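Local coordinates for protein AlyGC (Glaciecola chathamensis, PDB 5GKD) that probably cleaves alginate by beta-elimination, as a calcium-binding lyase of polysaccharide lyase family 6 with a parallel beta-helix fold, at residues E214-K219 against N223-N228; G235-R240 against N245-N250. All coordinates share one frame; numbering follows the deposited sequence.

Contact 1 of 2, residues E214-K219 against N223-N228; sequences EIISNK and NSIRNN. With CA (calcium ion), chain E; PO4 (phosphate ion), chain H.
Asn218 and Asn223 join their side-chain amides across the interior of one beta-helix coil. Asn223 ND2 donates to Asn218 OD1 at 2.9 Å, the two amide planes standing 79° apart. Asn218 sends CG anti to its own N (chi1 -167°), which carries the carbonyl inward to the donor. Asn218 OD1 also lies 3.7 Å from Ile225 CD1, and one step along, Ile216 CD1 rests on Ile225 CG2 at 4.0 Å, the two side chains lying alongside and pointing opposite ways. Asn223 has further partners: Thr199 N for OD1 and Ser220 OG for ND2. With an alanine at position 218, Asn223 ND2 is likely to lose this acceptor, and a gap would probably open beside Ile225 CD1.

Against this packed interior, the outer side of 214-219 carries ions and water, and Lys219 there is partly exposed. Glu214 OE1 binds the calcium at 2.4 Å, with Glu183, Glu212 and Asn180 completing the protein's share of the site; phosphate O2 and a water also bind the metal. Ser217 OG donates to Glu214 OE2 from above the carboxylate plane. Lys219, extended beyond CG, reaches phosphate O4 with NZ at 2.8 Å. The chemistry thus divides at the strand: an apolar and amide interior backs a charged face that gathers metal and anion.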
ATOM      1  N   GLU A 214      15.277  10.110  20.514  1.00 17.69           N
ATOM      2  CA  GLU A 214      15.957   9.344  21.549  1.00 16.73           C
ATOM      3  C   GLU A 214      16.947   8.393  20.899  1.00 16.94           C
ATOM      4  O   GLU A 214      16.546   7.442  20.230  1.00 17.96           O
ATOM      5  CB  GLU A 214      14.969   8.566  22.407  1.00 17.80           C
ATOM      6  CG  GLU A 214      13.986   9.406  23.200  1.00 18.61           C
ATOM      7  CD  GLU A 214      13.090   8.522  24.032  1.00 19.22           C
ATOM      8  OE1 GLU A 214      12.273   7.805  23.441  1.00 20.15           O
ATOM      9  OE2 GLU A 214      13.226   8.514  25.266  1.00 17.64           O
ATOM     10  N   ILE A 215      18.237   8.672  21.073  1.00 17.87           N
ATOM     11  CA  ILE A 215      19.271   7.681  20.799  1.00 16.52           C
ATOM     12  C   ILE A 215      19.214   6.579  21.845  1.00 17.47           C
ATOM     13  O   ILE A 215      19.072   5.395  21.524  1.00 19.32           O
ATOM     14  CB  ILE A 215      20.667   8.336  20.780  1.00 18.35           C
ATOM     15  CG1 ILE A 215      20.785   9.423  19.718  1.00 16.67           C
ATOM     16  CG2 ILE A 215      21.774   7.294  20.598  1.00 15.34           C
ATOM     17  CD1 ILE A 215      21.973  10.329  20.012  1.00 16.44           C
ATOM     18  N   ILE A 216      19.369   6.962  23.109  1.00 16.36           N
ATOM     19  CA  ILE A 216      19.154   6.104  24.267  1.00 18.38           C
ATOM     20  C   ILE A 216      17.885   6.564  24.967  1.00 17.13           C
ATOM     21  O   ILE A 216      17.707   7.761  25.207  1.00 16.85           O
ATOM     22  CB  ILE A 216      20.343   6.159  25.245  1.00 14.08           C
ATOM     23  CG1 ILE A 216      21.625   5.672  24.564  1.00 15.39           C
ATOM     24  CG2 ILE A 216      20.012   5.378  26.492  1.00 16.89           C
ATOM     25  CD1 ILE A 216      22.852   5.705  25.451  1.00 14.46           C
ATOM     26  N   SER A 217      17.016   5.625  25.299  1.00 17.78           N
ATOM     27  CA  SER A 217      15.761   5.905  25.987  1.00 18.68           C
ATOM     28  C   SER A 217      15.813   5.138  27.300  1.00 20.71           C
ATOM     29  O   SER A 217      15.567   3.929  27.319  1.00 17.90           O
ATOM     30  CB  SER A 217      14.566   5.487  25.131  1.00 19.55           C
ATOM     31  OG  SER A 217      13.315   5.842  25.717  1.00 18.86           O
ATOM     32  N   ASN A 218      16.189   5.809  28.391  1.00 20.74           N
ATOM     33  CA  ASN A 218      16.222   5.140  29.683  1.00 19.97           C
ATOM     34  C   ASN A 218      14.821   5.127  30.284  1.00 22.56           C
ATOM     35  O   ASN A 218      14.188   6.177  30.406  1.00 23.86           O
ATOM     36  CB  ASN A 218      17.206   5.811  30.637  1.00 18.06           C
ATOM     37  CG  ASN A 218      17.486   4.960  31.844  1.00 19.69           C
ATOM     38  OD1 ASN A 218      18.223   3.977  31.762  1.00 19.50           O
ATOM     39  ND2 ASN A 218      16.873   5.306  32.970  1.00 20.47           N
ATOM     40  N   LYS A 219      14.334   3.940  30.641  1.00 18.89           N
ATOM     41  CA  LYS A 219      12.954   3.743  31.092  1.00 19.17           C
ATOM     42  C   LYS A 219      12.916   2.769  32.261  1.00 20.50           C
ATOM     43  O   LYS A 219      12.130   1.823  32.289  1.00 20.60           O
ATOM     44  CB  LYS A 219      12.058   3.231  29.963  1.00 21.53           C
ATOM     45  CG  LYS A 219      11.688   4.264  28.888  1.00 19.93           C
ATOM     46  CD  LYS A 219      10.688   3.663  27.886  1.00 20.51           C
ATOM     47  CE  LYS A 219      10.188   4.680  26.871  1.00 17.92           C
ATOM     48  NZ  LYS A 219       9.412   4.049  25.767  1.00 20.92           N
ATOM     49  N   ASN A 223      20.089   2.899  36.644  1.00 21.10           N
ATOM     50  CA  ASN A 223      21.025   2.464  35.630  1.00 21.13           C
ATOM     51  C   ASN A 223      22.201   3.421  35.602  1.00 21.10           C
ATOM     52  O   ASN A 223      22.128   4.531  36.116  1.00 21.06           O
ATOM     53  CB  ASN A 223      20.336   2.396  34.269  1.00 19.42           C
ATOM     54  CG  ASN A 223      19.168   1.434  34.271  1.00 20.43           C
ATOM     55  OD1 ASN A 223      19.271   0.332  34.812  1.00 20.09           O
ATOM     56  ND2 ASN A 223      18.038   1.854  33.697  1.00 18.77           N
ATOM     57  N   SER A 224      23.292   2.978  34.995  1.00 21.71           N
ATOM     58  CA  SER A 224      24.505   3.783  34.873  1.00 22.40           C
ATOM     59  C   SER A 224      24.906   3.856  33.403  1.00 18.54           C
ATOM     60  O   SER A 224      25.259   2.841  32.793  1.00 20.04           O
ATOM     61  CB  SER A 224      25.623   3.198  35.749  1.00 23.50           C
ATOM     62  OG  SER A 224      26.881   3.709  35.372  1.00 31.83           O
ATOM     63  N   ILE A 225      24.813   5.048  32.826  1.00 20.09           N
ATOM     64  CA  ILE A 225      25.099   5.270  31.409  1.00 19.60           C
ATOM     65  C   ILE A 225      26.310   6.183  31.341  1.00 21.03           C
ATOM     66  O   ILE A 225      26.206   7.383  31.633  1.00 21.52           O
ATOM     67  CB  ILE A 225      23.894   5.869  30.671  1.00 20.72           C
ATOM     68  CG1 ILE A 225      22.669   4.976  30.875  1.00 20.96           C
ATOM     69  CG2 ILE A 225      24.201   6.013  29.197  1.00 17.66           C
ATOM     70  CD1 ILE A 225      21.345   5.687  30.643  1.00 19.11           C
ATOM     71  N   ARG A 226      27.463   5.627  30.976  1.00 19.58           N
ATOM     72  CA  ARG A 226      28.744   6.242  31.278  1.00 20.52           C
ATOM     73  C   ARG A 226      29.718   6.014  30.157  1.00 21.72           C
ATOM     74  O   ARG A 226      29.693   4.972  29.486  1.00 22.39           O
ATOM     75  CB  ARG A 226      29.346   5.671  32.550  1.00 25.22           C
ATOM     76  CG  ARG A 226      29.603   4.181  32.308  1.00 27.97           C
ATOM     77  CD  ARG A 226      29.913   3.375  33.515  1.00 38.99           C
ATOM     78  NE  ARG A 226      30.619   4.139  34.506  1.00 40.52           N
ATOM     79  CZ  ARG A 226      31.920   4.302  34.501  1.00 44.54           C
ATOM     80  NH1 ARG A 226      32.680   3.763  33.549  1.00 54.30           N
ATOM     81  NH2 ARG A 226      32.488   5.013  35.438  1.00 52.33           N
ATOM     82  N   ASN A 227      30.596   6.997  29.926  1.00 20.21           N
ATOM     83  CA  ASN A 227      31.783   6.812  29.108  1.00 18.96           C
ATOM     84  C   ASN A 227      31.455   6.426  27.672  1.00 21.14           C
ATOM     85  O   ASN A 227      32.259   5.776  27.009  1.00 21.14           O
ATOM     86  CB  ASN A 227      32.698   5.748  29.709  1.00 19.68           C
ATOM     87  CG  ASN A 227      33.346   6.205  30.986  1.00 24.11           C
ATOM     88  OD1 ASN A 227      32.714   6.215  32.031  1.00 24.54           O
ATOM     89  ND2 ASN A 227      34.609   6.602  30.908  1.00 30.48           N
ATOM     90  N   ASN A 228      30.304   6.839  27.167  1.00 20.14           N
ATOM     91  CA  ASN A 228      29.935   6.585  25.788  1.00 19.07           C
ATOM     92  C   ASN A 228      30.220   7.808  24.926  1.00 18.88           C
ATOM     93  O   ASN A 228      30.244   8.935  25.414  1.00 19.95           O
ATOM     94  CB  ASN A 228      28.455   6.214  25.690  1.00 16.19           C
ATOM     95  CG  ASN A 228      28.099   5.063  26.587  1.00 19.18           C
ATOM     96  OD1 ASN A 228      28.348   3.896  26.251  1.00 19.07           O
ATOM     97  ND2 ASN A 228      27.537   5.375  27.751  1.00 16.74           N
TER
HETATM   98 CA    CA E 801      11.097   7.420  21.336  1.00 22.16          CA
HETATM   99  P   PO4 H 804       8.869   7.307  24.114  1.00 22.26           P
HETATM  100  O1  PO4 H 804      10.178   7.223  24.854  1.00 23.75           O
HETATM  101  O2  PO4 H 804       9.132   6.847  22.734  1.00 20.24           O
HETATM  102  O3  PO4 H 804       8.346   8.768  24.140  1.00 27.41           O
HETATM  103  O4  PO4 H 804       7.966   6.266  24.732  1.00 17.43           O
HETATM  104  O   HOH W   1      10.190   9.718  21.659  1.00 20.52           O

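Contact 2 of 2, residues G235-R240 against N245-N250; sequences GTLTLR and NIVENN. With CO3 (carbonate ion), chain J; PO4 (phosphate ion), chain H.
This is apolar packing across the core of a parallel beta-helix, where strand 236-241 faces strand 246-253 over the inside of a single coil. Val247 is the hub. Its CG2 meets Leu239 CD1 at 3.6 Å, the two side chains meeting end to end. Val247 CG1, anti to the backbone N (chi1 172°), turns to Leu237 CD1, 3.8 Å away; here the side chains run past one another. CG1 thus meets Leu237 alone, while Val247 CG2 sits between Leu239 and the second methyl of Leu237, CD2, at 4.0 Å.

Asparagines flank this apolar patch. Asn250 lies roughly perpendicular to Leu237, with ND2 4.1 Å from Leu237 CD1, but its polar bonds go to the preceding coil: ND2 to Ile225 O and OD1 to Asn228 N. Asn245 brings only its CB near Leu239 CD1, while its OD1 accepts from Asn223 N.

Outside the coil, Thr238 OG1 donates to Thr236 OG1 at 2.7 Å. Arg240 bends at chi2 (67°) to point NE at an anion position modelled with both phosphate and carbonate; the ions overlap there, so simultaneous occupancy is doubtful, and both probably come from the crystallisation liquor. Arg264 and Tyr303 complete this enzyme's carbonate pocket with Glu214. Parallel coils, an apolar interior and an asparagine ladder running from Asn228 to Asn250 mark the pectate-lyase-like beta-helix.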
ATOM      1  N   GLY A 235      19.952  13.075  17.679  1.00 21.77           N
ATOM      2  CA  GLY A 235      19.086  12.688  18.776  1.00 19.05           C
ATOM      3  C   GLY A 235      19.767  12.968  20.093  1.00 20.39           C
ATOM      4  O   GLY A 235      20.728  13.740  20.155  1.00 18.90           O
ATOM      5  N   THR A 236      19.277  12.305  21.142  1.00 18.31           N
ATOM      6  CA  THR A 236      19.626  12.617  22.515  1.00 17.01           C
ATOM      7  C   THR A 236      19.811  11.339  23.322  1.00 17.83           C
ATOM      8  O   THR A 236      19.396  10.249  22.919  1.00 18.87           O
ATOM      9  CB  THR A 236      18.543  13.461  23.209  1.00 20.74           C
ATOM     10  OG1 THR A 236      17.365  12.666  23.418  1.00 18.25           O
ATOM     11  CG2 THR A 236      18.170  14.670  22.371  1.00 17.09           C
ATOM     12  N   LEU A 237      20.440  11.500  24.482  1.00 16.78           N
ATOM     13  CA  LEU A 237      20.359  10.553  25.585  1.00 16.95           C
ATOM     14  C   LEU A 237      19.233  11.027  26.492  1.00 18.32           C
ATOM     15  O   LEU A 237      19.396  12.004  27.221  1.00 20.84           O
ATOM     16  CB  LEU A 237      21.687  10.501  26.331  1.00 15.73           C
ATOM     17  CG  LEU A 237      21.968   9.435  27.385  1.00 18.38           C
ATOM     18  CD1 LEU A 237      23.438   9.526  27.836  1.00 19.43           C
ATOM     19  CD2 LEU A 237      21.038   9.507  28.566  1.00 17.52           C
ATOM     20  N   THR A 238      18.099  10.342  26.465  1.00 18.03           N
ATOM     21  CA  THR A 238      16.926  10.784  27.199  1.00 16.52           C
ATOM     22  C   THR A 238      16.713   9.899  28.423  1.00 19.97           C
ATOM     23  O   THR A 238      16.661   8.669  28.316  1.00 16.71           O
ATOM     24  CB  THR A 238      15.679  10.778  26.320  1.00 17.16           C
ATOM     25  OG1 THR A 238      15.750  11.855  25.369  1.00 18.15           O
ATOM     26  CG2 THR A 238      14.427  10.950  27.183  1.00 16.28           C
ATOM     27  N   LEU A 239      16.626  10.541  29.581  1.00 19.43           N
ATOM     28  CA  LEU A 239      16.169   9.932  30.827  1.00 19.99           C
ATOM     29  C   LEU A 239      14.642  10.004  30.811  1.00 19.33           C
ATOM     30  O   LEU A 239      14.020  10.900  31.383  1.00 18.73           O
ATOM     31  CB  LEU A 239      16.777  10.663  32.018  1.00 19.28           C
ATOM     32  CG  LEU A 239      18.042  10.125  32.695  1.00 22.63           C
ATOM     33  CD1 LEU A 239      18.843   9.171  31.834  1.00 19.84           C
ATOM     34  CD2 LEU A 239      18.928  11.234  33.273  1.00 19.85           C
ATOM     35  N   ARG A 240      14.034   9.024  30.129  1.00 21.01           N
ATOM     36  CA  ARG A 240      12.639   9.105  29.697  1.00 17.18           C
ATOM     37  C   ARG A 240      11.654   8.788  30.819  1.00 20.71           C
ATOM     38  O   ARG A 240      10.719   9.559  31.065  1.00 20.66           O
ATOM     39  CB  ARG A 240      12.411   8.146  28.526  1.00 17.73           C
ATOM     40  CG  ARG A 240      11.014   8.200  27.974  1.00 17.07           C
ATOM     41  CD  ARG A 240      10.733   9.549  27.308  1.00 20.86           C
ATOM     42  NE  ARG A 240       9.323   9.683  26.969  1.00 23.29           N
ATOM     43  CZ  ARG A 240       8.381  10.073  27.824  1.00 21.31           C
ATOM     44  NH1 ARG A 240       8.699  10.393  29.070  1.00 19.05           N
ATOM     45  NH2 ARG A 240       7.115  10.140  27.423  1.00 19.50           N
ATOM     46  N   ASN A 245      19.064   7.564  38.102  1.00 20.03           N
ATOM     47  CA  ASN A 245      20.047   7.145  37.117  1.00 19.62           C
ATOM     48  C   ASN A 245      21.252   8.072  37.124  1.00 19.89           C
ATOM     49  O   ASN A 245      21.153   9.251  37.462  1.00 21.06           O
ATOM     50  CB  ASN A 245      19.410   7.123  35.734  1.00 16.12           C
ATOM     51  CG  ASN A 245      18.200   6.220  35.696  1.00 19.51           C
ATOM     52  OD1 ASN A 245      18.339   4.999  35.631  1.00 18.99           O
ATOM     53  ND2 ASN A 245      17.014   6.807  35.799  1.00 17.21           N
ATOM     54  N   ILE A 246      22.392   7.540  36.723  1.00 17.73           N
ATOM     55  CA  ILE A 246      23.612   8.322  36.635  1.00 20.65           C
ATOM     56  C   ILE A 246      24.046   8.354  35.184  1.00 18.58           C
ATOM     57  O   ILE A 246      24.254   7.302  34.573  1.00 21.30           O
ATOM     58  CB  ILE A 246      24.719   7.768  37.541  1.00 23.86           C
ATOM     59  CG1 ILE A 246      24.200   7.658  38.974  1.00 29.36           C
ATOM     60  CG2 ILE A 246      25.936   8.682  37.484  1.00 27.56           C
ATOM     61  CD1 ILE A 246      25.273   7.354  40.021  1.00 33.94           C
ATOM     62  N   VAL A 247      24.180   9.563  34.640  1.00 20.05           N
ATOM     63  CA  VAL A 247      24.648   9.827  33.288  1.00 18.28           C
ATOM     64  C   VAL A 247      25.972  10.569  33.452  1.00 22.78           C
ATOM     65  O   VAL A 247      25.987  11.727  33.905  1.00 22.45           O
ATOM     66  CB  VAL A 247      23.640  10.669  32.492  1.00 16.34           C
ATOM     67  CG1 VAL A 247      24.215  11.106  31.165  1.00 13.53           C
ATOM     68  CG2 VAL A 247      22.319   9.940  32.326  1.00 19.42           C
ATOM     69  N   GLU A 248      27.078   9.925  33.086  1.00 18.80           N
ATOM     70  CA  GLU A 248      28.380  10.401  33.526  1.00 21.11           C
ATOM     71  C   GLU A 248      29.480  10.061  32.520  1.00 22.10           C
ATOM     72  O   GLU A 248      29.435   9.024  31.865  1.00 22.34           O
ATOM     73  CB  GLU A 248      28.617   9.832  34.926  1.00 24.88           C
ATOM     74  CG  GLU A 248      29.509   8.655  35.083  1.00 31.97           C
ATOM     75  CD  GLU A 248      29.650   8.276  36.545  1.00 29.57           C
ATOM     76  OE1 GLU A 248      29.316   7.130  36.900  1.00 38.00           O
ATOM     77  OE2 GLU A 248      30.051   9.142  37.340  1.00 32.62           O
ATOM     78  N   ASN A 249      30.424  10.984  32.345  1.00 20.15           N
ATOM     79  CA  ASN A 249      31.612  10.795  31.505  1.00 20.36           C
ATOM     80  C   ASN A 249      31.296  10.572  30.026  1.00 23.33           C
ATOM     81  O   ASN A 249      32.149  10.085  29.286  1.00 21.01           O
ATOM     82  CB  ASN A 249      32.488   9.624  31.980  1.00 20.11           C
ATOM     83  CG  ASN A 249      32.722   9.620  33.470  1.00 22.08           C
ATOM     84  OD1 ASN A 249      32.708  10.656  34.128  1.00 25.64           O
ATOM     85  ND2 ASN A 249      32.957   8.440  34.013  1.00 23.91           N
ATOM     86  N   ASN A 250      30.104  10.915  29.561  1.00 20.85           N
ATOM     87  CA  ASN A 250      29.790  10.769  28.155  1.00 17.82           C
ATOM     88  C   ASN A 250      30.299  11.955  27.349  1.00 19.00           C
ATOM     89  O   ASN A 250      30.483  13.059  27.865  1.00 24.21           O
ATOM     90  CB  ASN A 250      28.281  10.623  27.970  1.00 21.86           C
ATOM     91  CG  ASN A 250      27.739   9.413  28.698  1.00 19.97           C
ATOM     92  OD1 ASN A 250      27.951   8.280  28.268  1.00 17.86           O
ATOM     93  ND2 ASN A 250      27.077   9.643  29.824  1.00 20.55           N
TER
HETATM   94  C   CO3 J 806       9.249  11.145  24.171  1.00 25.86           C
HETATM   95  O1  CO3 J 806      10.542  11.072  24.021  1.00 22.97           O
HETATM   96  O2  CO3 J 806       8.844  12.352  24.429  1.00 23.37           O
HETATM   97  O3  CO3 J 806       8.458  10.046  24.085  1.00 38.99           O
HETATM   98  P   PO4 H 804       8.869   7.307  24.114  1.00 22.26           P
HETATM   99  O1  PO4 H 804      10.178   7.223  24.854  1.00 23.75           O
HETATM  100  O2  PO4 H 804       9.132   6.847  22.734  1.00 20.24           O
HETATM  101  O3  PO4 H 804       8.346   8.768  24.140  1.00 27.41           O
HETATM  102  O4  PO4 H 804       7.966   6.266  24.732  1.00 17.43           O

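How the contacts relate
Contacts 1 and 2 are successive coils of one solenoid, their centres about 5 Å apart and both buried in its core. Strand 214-219 pairs in parallel with 236-241, and 224-231 with 246-253, so each contact spans the same two faces. Backbone bonds tie the coils, with Ile215 N 2.7 Å from Thr236 O and Ile216 O 2.9 Å from Thr238 N. The interiors differ: contact 1 includes an amide bridge, whereas leucines and a valine dominate contact 2. Outside, contact 1 supplies a calcium-binding carboxylate and a lysine, contact 2 an arginine. The two coils thus contribute neighbouring groups to one anion site, though its overlapping phosphate and carbonate leave the occupant in doubt.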